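Local coordinates for protein N-acetyl-beta-D glucosaminidase (Rhizomucor miehei CAU432, PDB 4ZM6) that probably removes terminal beta-linked N-acetylglucosamine as a family 3 glycoside hydrolase, and carries a GCN5-related glucosamine N-acetyltransferase region that binds acetyl-coenzyme A, at residues S41-S46 with A78-N83; S107-R112 with L631-L636; V114-S119 with Y169-V174; M161-V166 with G221-T226. One frame throughout, in Å; residues are numbered along the deposited sequence.

Contact 1 (S41-S46 with A78-N83); sequences SIILFS and AVDQEN
Ile42, Ile43 and Leu44 run alongside Ala78 and Val79 as neighbouring parallel strands. Ala78 N gives a nearly straight bond to Ile42 O (2.7 Å, 174° at the hydrogen), and Leu44 N returns a more bent one to Ala78 O (3.1 Å, 143°). Ile43 CA also offers its hydrogen to Ala78 O, so this carbonyl takes two approaches from one strand. The side chain of Leu44 starts beside that oxygen: its CB lies 3.9 Å and its CG 4.0 Å from Ala78 O. CG stands beside the backbone N (chi1 -53°), the CD1 and CD2 methyls end the chain, and the side chain as a whole touches Ile77 of the adjoining strand. Val79 sends CG2 to Leu44 O, 3.6 Å away, and also touches Leu122 of helix 108-125. The opposite sheet face carries Ile43 and Ala78, both against Met18 of the next strand. Farther along the two chains, Asp80 OD2 lies 4.2 Å from Phe45 CE2, while its carboxylate forms salt bridges with Lys179 and Arg88. Strand 41-44, helix 52-68 and strand 76-79 make a beta-alpha-beta crossover, the repeating element of the TIM-barrel-type domain of family 3 glycoside hydrolases.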
# COMPACT_ATOMS: atom_id res chain seq x y z
N SER A 41 25.27 -4.19 29.25
CA SER A 41 24.35 -5.23 28.80
C SER A 41 25.00 -6.61 28.83
O SER A 41 26.19 -6.75 28.55
CB SER A 41 23.86 -4.93 27.38
OG SER A 41 23.68 -3.53 27.17
N ILE A 42 24.21 -7.63 29.16
CA ILE A 42 24.65 -9.02 29.18
C ILE A 42 23.82 -9.80 28.19
O ILE A 42 22.68 -9.43 27.90
CB ILE A 42 24.47 -9.64 30.59
CG1 ILE A 42 25.18 -8.81 31.66
CG2 ILE A 42 24.95 -11.09 30.62
CD1 ILE A 42 26.68 -8.72 31.50
N ILE A 43 24.38 -10.89 27.67
CA ILE A 43 23.63 -11.84 26.84
C ILE A 43 23.80 -13.26 27.39
O ILE A 43 24.89 -13.63 27.84
CB ILE A 43 24.04 -11.77 25.34
CG1 ILE A 43 23.33 -12.88 24.53
CG2 ILE A 43 25.55 -11.86 25.17
CD1 ILE A 43 23.39 -12.69 23.03
N LEU A 44 22.73 -14.04 27.34
CA LEU A 44 22.71 -15.39 27.90
C LEU A 44 22.33 -16.44 26.86
O LEU A 44 21.65 -16.14 25.87
CB LEU A 44 21.72 -15.45 29.07
CG LEU A 44 21.87 -14.41 30.18
CD1 LEU A 44 20.78 -14.62 31.23
CD2 LEU A 44 23.25 -14.48 30.82
N PHE A 45 22.79 -17.67 27.09
CA PHE A 45 22.47 -18.81 26.22
C PHE A 45 22.05 -19.99 27.08
O PHE A 45 22.06 -19.89 28.30
CB PHE A 45 23.70 -19.18 25.38
CG PHE A 45 24.14 -18.10 24.43
CD1 PHE A 45 24.90 -17.02 24.88
CD2 PHE A 45 23.81 -18.17 23.08
CE1 PHE A 45 25.30 -16.03 24.00
CE2 PHE A 45 24.21 -17.18 22.20
CZ PHE A 45 24.96 -16.11 22.66
N SER A 46 21.70 -21.12 26.45
CA SER A 46 21.32 -22.33 27.20
C SER A 46 22.39 -22.79 28.19
O SER A 46 22.07 -23.37 29.23
CB SER A 46 20.98 -23.47 26.24
OG SER A 46 20.12 -23.03 25.21
N ALA A 78 20.04 -9.76 27.98
CA ALA A 78 19.40 -10.16 26.73
C ALA A 78 19.46 -11.67 26.51
O ALA A 78 20.15 -12.39 27.23
CB ALA A 78 20.05 -9.43 25.57
N VAL A 79 18.72 -12.13 25.49
CA VAL A 79 18.66 -13.55 25.14
C VAL A 79 18.04 -13.74 23.75
O VAL A 79 17.18 -12.96 23.33
CB VAL A 79 17.86 -14.34 26.20
CG1 VAL A 79 16.37 -14.03 26.11
CG2 VAL A 79 18.09 -15.83 26.05
N ASP A 80 18.48 -14.77 23.04
CA ASP A 80 17.89 -15.15 21.75
C ASP A 80 16.72 -16.11 21.96
O ASP A 80 16.88 -17.32 21.82
CB ASP A 80 18.92 -15.87 20.87
CG ASP A 80 19.83 -14.94 20.14
OD1 ASP A 80 19.32 -14.11 19.36
OD2 ASP A 80 21.05 -15.06 20.32
N GLN A 81 15.55 -15.58 22.29
CA GLN A 81 14.37 -16.44 22.46
C GLN A 81 13.40 -16.30 21.29
O GLN A 81 12.44 -15.53 21.34
CB GLN A 81 13.68 -16.13 23.79
CG GLN A 81 12.51 -17.06 24.13
CD GLN A 81 12.90 -18.53 24.17
OE1 GLN A 81 14.06 -18.87 24.40
NE2 GLN A 81 11.93 -19.40 23.94
N GLU A 82 13.66 -17.07 20.23
CA GLU A 82 12.85 -17.03 19.01
C GLU A 82 11.70 -18.05 19.03
O GLU A 82 10.76 -17.93 18.24
CB GLU A 82 13.72 -17.24 17.78
CG GLU A 82 14.73 -16.13 17.58
CD GLU A 82 15.63 -16.35 16.38
OE1 GLU A 82 16.76 -15.82 16.39
OE2 GLU A 82 15.21 -17.03 15.42
N ASN A 83 11.81 -19.05 19.91
CA ASN A 83 10.71 -19.95 20.31
C ASN A 83 10.63 -21.32 19.62
O ASN A 83 10.46 -22.34 20.30
CB ASN A 83 9.34 -19.26 20.27
CG ASN A 83 9.22 -18.13 21.28
OD1 ASN A 83 8.82 -17.02 20.94
ND2 ASN A 83 9.56 -18.42 22.53

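Contact 2 (S107-R112 with L631-L636); sequences SSTAAR and LHDAAL
Asp633 presents its carboxylate to Ser107 and Thr109 at the start of helix 108-125, and three hydrogen bonds hold it. Ser107 OG donates to Asp633 OD2 (2.7 Å) on the syn lone pair. Thr109 N reaches the same oxygen, OD2 of Asp633, at 3.3 Å and nearly straight, but from well above the carboxylate plane. Thr109 OG1 donates to Asp633 OD1 (2.7 Å), again from above the plane, 70° out of it. Ser107 is the N-cap residue: its OG, anti to the backbone N (chi1 167°), also accepts from Ala110 N at 3.1 Å. The anion therefore sits at the N-terminal end of a helix, where the helix dipole would be expected to stabilise its charge. Asp633 belongs to the GNAT-fold helix 627-642, whose N-terminal end and the residues just before it include the acetyl-CoA-binding Gly624, Gly626 and Gly628; the axes of the two short helical segments come within 9.9 Å, with N-to-C directions 65° apart, joining hydrolase to acetyltransferase region. Around this core, the His632 ring turns its edge to Thr109 OG1, 3.6 Å from ND1 of His632; ND1 donates a weak bond to Asp633 OD1, and NE2 bonds to Trp679. Leu636 CD1 packs against Arg112 NH1, the two side chains crossing at about a right angle. Farther out, Ser108 OG is hydrogen-bonded to Glu637, one turn on from Asp633.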
# COMPACT_ATOMS: atom_id res chain seq x y z
N SER A 107 -2.22 -16.14 12.04
CA SER A 107 -2.91 -15.18 12.89
C SER A 107 -1.92 -14.31 13.64
O SER A 107 -1.22 -14.79 14.53
CB SER A 107 -3.81 -15.90 13.90
OG SER A 107 -4.26 -15.01 14.92
N SER A 108 -1.88 -13.03 13.28
CA SER A 108 -1.04 -12.05 13.97
C SER A 108 -1.41 -11.95 15.44
O SER A 108 -0.55 -11.70 16.28
CB SER A 108 -1.18 -10.68 13.30
OG SER A 108 -2.54 -10.26 13.28
N THR A 109 -2.69 -12.15 15.76
CA THR A 109 -3.13 -12.15 17.16
C THR A 109 -2.45 -13.28 17.93
O THR A 109 -1.94 -13.07 19.04
CB THR A 109 -4.65 -12.29 17.27
OG1 THR A 109 -5.28 -11.25 16.51
CG2 THR A 109 -5.10 -12.21 18.73
N ALA A 110 -2.44 -14.47 17.34
CA ALA A 110 -1.76 -15.63 17.94
C ALA A 110 -0.29 -15.32 18.22
O ALA A 110 0.20 -15.56 19.33
CB ALA A 110 -1.89 -16.85 17.03
N ALA A 111 0.42 -14.79 17.23
CA ALA A 111 1.81 -14.41 17.42
C ALA A 111 1.99 -13.38 18.51
O ALA A 111 2.93 -13.46 19.29
CB ALA A 111 2.40 -13.88 16.13
N ARG A 112 1.10 -12.39 18.54
CA ARG A 112 1.17 -11.32 19.54
C ARG A 112 1.10 -11.95 20.92
O ARG A 112 1.95 -11.67 21.77
CB ARG A 112 0.02 -10.32 19.37
CG ARG A 112 0.03 -9.16 20.37
CD ARG A 112 -1.36 -8.56 20.54
NE ARG A 112 -2.30 -9.51 21.15
CZ ARG A 112 -3.62 -9.34 21.23
NH1 ARG A 112 -4.20 -8.24 20.75
NH2 ARG A 112 -4.37 -10.27 21.80
N LEU A 631 -10.97 -11.60 10.20
CA LEU A 631 -11.46 -10.22 10.29
C LEU A 631 -10.94 -9.54 11.53
O LEU A 631 -10.53 -8.38 11.49
CB LEU A 631 -13.00 -10.21 10.30
CG LEU A 631 -13.67 -10.67 9.00
CD1 LEU A 631 -15.16 -10.86 9.19
CD2 LEU A 631 -13.40 -9.68 7.88
N HIS A 632 -10.97 -10.27 12.64
CA HIS A 632 -10.49 -9.77 13.92
C HIS A 632 -9.03 -9.33 13.85
O HIS A 632 -8.65 -8.28 14.37
CB HIS A 632 -10.68 -10.87 14.96
CG HIS A 632 -10.12 -10.54 16.31
ND1 HIS A 632 -8.78 -10.59 16.59
CD2 HIS A 632 -10.74 -10.18 17.46
CE1 HIS A 632 -8.58 -10.26 17.85
NE2 HIS A 632 -9.75 -10.01 18.40
N ASP A 633 -8.20 -10.14 13.20
CA ASP A 633 -6.79 -9.84 13.02
C ASP A 633 -6.58 -8.62 12.11
O ASP A 633 -5.73 -7.77 12.39
CB ASP A 633 -6.06 -11.06 12.47
CG ASP A 633 -5.88 -12.15 13.52
OD1 ASP A 633 -6.75 -12.26 14.42
OD2 ASP A 633 -4.88 -12.88 13.46
N ALA A 634 -7.35 -8.54 11.03
CA ALA A 634 -7.32 -7.37 10.15
C ALA A 634 -7.61 -6.10 10.94
O ALA A 634 -6.98 -5.07 10.72
CB ALA A 634 -8.33 -7.53 9.02
N ALA A 635 -8.54 -6.20 11.88
CA ALA A 635 -8.86 -5.07 12.75
C ALA A 635 -7.69 -4.66 13.64
O ALA A 635 -7.35 -3.48 13.69
CB ALA A 635 -10.09 -5.38 13.59
N LEU A 636 -7.08 -5.62 14.34
CA LEU A 636 -5.99 -5.29 15.26
C LEU A 636 -4.72 -4.92 14.52
O LEU A 636 -3.93 -4.12 15.01
CB LEU A 636 -5.70 -6.43 16.23
CG LEU A 636 -6.87 -7.02 17.03
CD1 LEU A 636 -6.34 -7.57 18.35
CD2 LEU A 636 -7.99 -6.02 17.28

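Contact 3 (V114-S119 with Y169-V174); sequences VAMAIS and YQRGKV
Ala115 and Tyr169 bring their CA atoms to 4.8 Å where helix 108-125 passes the C-terminal end of helix 155-171, two helices of the TIM-barrel-type domain. No hydrogen bond links the two segments; packing centres on the tyrosine ring. Ala115 CB stands over the centre of one face, 3.5 Å from the Tyr169 ring centroid and only 8° off the ring normal, a clear CH-pi contact. Tyr169 CG stands beside the backbone N (chi1 -72°), and the phenol extends across helix 108-125 over Ala115. Ile118 lies side by side with the ring, pointing the same way, and sets its CG2 at the ring edge, 3.8 Å from Tyr169 CE1. Ser119 CB comes to the edge too, and packs 3.4 Å from the carbonyl oxygen of Tyr169. The helix ends at Gly172, the first residue to leave helical backbone angles, and Val174 points its CB back toward helix 108-125. Met116 CE comes only loosely near Arg171 CG, while the guanidinium of Arg171 forms salt bridges with Glu167 and the C-terminal carboxylate of Phe858, tying the barrel helix to the far end of the chain. Val174 directs CG2, which stands beside its backbone N, onto Ser119 CB at 3.6 Å.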
# COMPACT_ATOMS: atom_id res chain seq x y z
N VAL A 114 1.72 -15.03 21.81
CA VAL A 114 2.92 -15.82 22.08
C VAL A 114 4.01 -14.92 22.66
O VAL A 114 4.63 -15.27 23.66
CB VAL A 114 3.42 -16.56 20.83
CG1 VAL A 114 4.84 -17.06 21.01
CG2 VAL A 114 2.49 -17.72 20.52
N ALA A 115 4.24 -13.77 22.03
CA ALA A 115 5.27 -12.85 22.47
C ALA A 115 4.97 -12.30 23.87
O ALA A 115 5.88 -12.14 24.69
CB ALA A 115 5.43 -11.72 21.47
N MET A 116 3.70 -12.01 24.14
CA MET A 116 3.28 -11.52 25.45
C MET A 116 3.57 -12.56 26.52
O MET A 116 4.17 -12.26 27.55
CB MET A 116 1.79 -11.19 25.46
CG MET A 116 1.40 -10.01 24.59
SD MET A 116 -0.38 -9.77 24.54
CE MET A 116 -0.61 -8.85 26.06
N ALA A 117 3.13 -13.79 26.25
CA ALA A 117 3.36 -14.93 27.15
C ALA A 117 4.85 -15.16 27.44
O ALA A 117 5.22 -15.46 28.57
CB ALA A 117 2.75 -16.18 26.56
N ILE A 118 5.68 -15.02 26.41
CA ILE A 118 7.12 -15.22 26.55
C ILE A 118 7.75 -14.09 27.33
O ILE A 118 8.59 -14.33 28.19
CB ILE A 118 7.80 -15.37 25.16
CG1 ILE A 118 7.51 -16.76 24.59
CG2 ILE A 118 9.31 -15.13 25.24
CD1 ILE A 118 8.06 -17.92 25.40
N SER A 119 7.36 -12.85 27.05
CA SER A 119 7.95 -11.70 27.74
C SER A 119 7.66 -11.75 29.24
O SER A 119 8.51 -11.41 30.05
CB SER A 119 7.48 -10.37 27.12
OG SER A 119 6.11 -10.44 26.75
N TYR A 169 6.05 -8.53 22.76
CA TYR A 169 7.22 -8.57 23.63
C TYR A 169 7.33 -7.29 24.44
O TYR A 169 7.48 -7.35 25.66
CB TYR A 169 8.52 -8.75 22.82
CG TYR A 169 8.71 -10.14 22.23
CD1 TYR A 169 8.64 -11.28 23.03
CD2 TYR A 169 9.01 -10.31 20.89
CE1 TYR A 169 8.84 -12.54 22.50
CE2 TYR A 169 9.20 -11.57 20.34
CZ TYR A 169 9.11 -12.68 21.15
OH TYR A 169 9.31 -13.93 20.60
N GLN A 170 7.24 -6.15 23.76
CA GLN A 170 7.42 -4.84 24.40
C GLN A 170 6.25 -4.47 25.29
O GLN A 170 6.39 -3.69 26.23
CB GLN A 170 7.64 -3.77 23.34
CG GLN A 170 8.91 -4.00 22.54
CD GLN A 170 9.19 -2.90 21.54
OE1 GLN A 170 8.30 -2.15 21.15
NE2 GLN A 170 10.43 -2.80 21.13
N ARG A 171 5.09 -5.04 24.99
CA ARG A 171 3.91 -4.87 25.82
C ARG A 171 4.16 -5.48 27.20
O ARG A 171 3.66 -4.98 28.21
CB ARG A 171 2.71 -5.54 25.14
CG ARG A 171 1.37 -4.93 25.48
CD ARG A 171 0.61 -4.62 24.21
NE ARG A 171 -0.60 -3.88 24.51
CZ ARG A 171 -1.28 -3.13 23.65
NH1 ARG A 171 -0.87 -3.01 22.39
NH2 ARG A 171 -2.38 -2.50 24.05
N GLY A 172 4.94 -6.56 27.24
CA GLY A 172 5.36 -7.19 28.49
C GLY A 172 6.63 -6.60 29.10
O GLY A 172 7.33 -7.28 29.85
N LYS A 173 6.94 -5.35 28.76
CA LYS A 173 8.09 -4.63 29.33
C LYS A 173 9.43 -5.31 29.02
O LYS A 173 10.31 -5.38 29.89
CB LYS A 173 7.91 -4.43 30.84
N VAL A 174 9.59 -5.79 27.79
CA VAL A 174 10.83 -6.44 27.34
C VAL A 174 11.26 -5.82 26.01
O VAL A 174 10.45 -5.72 25.08
CB VAL A 174 10.62 -7.96 27.15
CG1 VAL A 174 11.82 -8.60 26.47
CG2 VAL A 174 10.34 -8.63 28.48

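Contact 4 (M161-V166 with G221-T226); sequences MGLAQV and GIACPT
A type I beta turn from Gly221 to Cys224, in the loop that leads from helix 211-217 to strand 227-230, packs Ala223 against Leu163 and Val166 of helix 155-171. Both elements belong to the TIM-barrel-type hydrolase domain, and the loop covers the flank of the helix without any hydrogen bond between the two segments. The turn is closed internally by Cys224 N bonding to Gly221 O at 3.1 Å. Val166 makes most of the contact through one methyl. With CG1 anti to the backbone N (chi1 169°), that branch is directed at the loop and lies 3.2 Å from Ala223 O. The same CG1 of Val166 then rests on the proline that follows the turn, 3.6 Å from Pro225 CA and 3.9 Å from Pro225 CB. Val166 also touches Pro133 and Thr176 in neighbouring loops. The acetyltransferase region borders the contact: Arg640 of helix 627-642 touches both Leu163 and Ala223, and Asp645 OD2 accepts a hydrogen bond from Ile222 N. One turn back from Val166, Leu163 contributes both backbone and side chain, and the methyl of Ala223 lies against the pair: Ala223 CB is 4.0 Å from Leu163 O and 4.2 Å from Leu163 CG.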
# COMPACT_ATOMS: atom_id res chain seq x y z
N MET A 161 3.20 -10.38 10.96
CA MET A 161 3.53 -11.20 12.13
C MET A 161 4.62 -10.54 12.96
O MET A 161 4.60 -10.61 14.19
CB MET A 161 3.98 -12.60 11.71
CG MET A 161 3.00 -13.39 10.85
SD MET A 161 1.36 -13.76 11.52
CE MET A 161 1.82 -14.28 13.15
N GLY A 162 5.58 -9.90 12.29
CA GLY A 162 6.69 -9.23 12.97
C GLY A 162 6.22 -8.13 13.91
O GLY A 162 6.52 -8.17 15.11
N LEU A 163 5.49 -7.16 13.37
CA LEU A 163 4.87 -6.09 14.17
C LEU A 163 4.17 -6.65 15.40
O LEU A 163 4.33 -6.13 16.50
CB LEU A 163 3.82 -5.33 13.35
CG LEU A 163 4.13 -3.90 12.90
CD1 LEU A 163 5.13 -3.88 11.75
CD2 LEU A 163 2.84 -3.22 12.49
N ALA A 164 3.38 -7.69 15.19
CA ALA A 164 2.56 -8.27 16.25
C ALA A 164 3.40 -8.74 17.42
O ALA A 164 3.01 -8.56 18.57
CB ALA A 164 1.74 -9.43 15.70
N GLN A 165 4.56 -9.33 17.12
CA GLN A 165 5.44 -9.88 18.15
C GLN A 165 6.24 -8.79 18.85
O GLN A 165 6.41 -8.83 20.06
CB GLN A 165 6.38 -10.94 17.56
CG GLN A 165 5.68 -12.24 17.20
CD GLN A 165 6.56 -13.46 17.41
OE1 GLN A 165 7.70 -13.51 16.96
NE2 GLN A 165 6.02 -14.46 18.11
N VAL A 166 6.72 -7.81 18.08
CA VAL A 166 7.36 -6.63 18.65
C VAL A 166 6.42 -5.94 19.64
O VAL A 166 6.83 -5.57 20.74
CB VAL A 166 7.78 -5.63 17.55
CG1 VAL A 166 8.21 -4.30 18.16
CG2 VAL A 166 8.90 -6.22 16.71
N GLY A 221 3.06 3.01 17.42
CA GLY A 221 3.35 3.11 18.86
C GLY A 221 4.17 1.96 19.42
O GLY A 221 5.35 1.81 19.10
N ILE A 222 3.53 1.14 20.25
CA ILE A 222 4.19 0.02 20.92
C ILE A 222 4.74 -1.03 19.93
O ILE A 222 5.67 -1.76 20.26
CB ILE A 222 3.24 -0.66 21.95
CG1 ILE A 222 4.00 -1.57 22.93
CG2 ILE A 222 2.14 -1.44 21.26
CD1 ILE A 222 5.06 -0.86 23.75
N ALA A 223 4.16 -1.08 18.73
CA ALA A 223 4.59 -2.03 17.70
C ALA A 223 5.88 -1.64 16.98
O ALA A 223 6.43 -2.45 16.22
CB ALA A 223 3.47 -2.25 16.70
N CYS A 224 6.35 -0.41 17.18
CA CYS A 224 7.63 0.01 16.62
C CYS A 224 8.75 -0.52 17.51
O CYS A 224 8.68 -0.35 18.73
CB CYS A 224 7.72 1.53 16.52
SG CYS A 224 9.30 2.13 15.86
N PRO A 225 9.77 -1.16 16.92
CA PRO A 225 10.80 -1.79 17.74
C PRO A 225 11.74 -0.78 18.37
O PRO A 225 11.91 0.32 17.85
CB PRO A 225 11.53 -2.69 16.76
CG PRO A 225 11.38 -2.02 15.44
CD PRO A 225 10.06 -1.31 15.48
N THR A 226 12.38 -1.19 19.46
CA THR A 226 13.22 -0.30 20.25
C THR A 226 14.68 -0.42 19.84
O THR A 226 15.48 0.46 20.16
CB THR A 226 13.09 -0.60 21.76
OG1 THR A 226 13.19 -2.01 21.99
CG2 THR A 226 11.76 -0.10 22.28

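In the fold
Contacts 1, 3 and 4 lie in the TIM-barrel-type hydrolase domain, while contact 2 joins that domain to the acetyltransferase region. Contact 1, between two barrel strands, comes first along the chain; its centre is about 14 Å from that of contact 3 and about 27 Å from that of contact 2. Helix 108-125 serves contacts 2 and 3, and helix 155-171 serves contacts 3 and 4, whose segments alternate in sequence and whose centres are about 10 Å apart. Both fall within the long chain excursion spanned by contact 2. The series thus runs from barrel strands through two packed helices to the helix 627-642 of the acetyl-CoA-binding region.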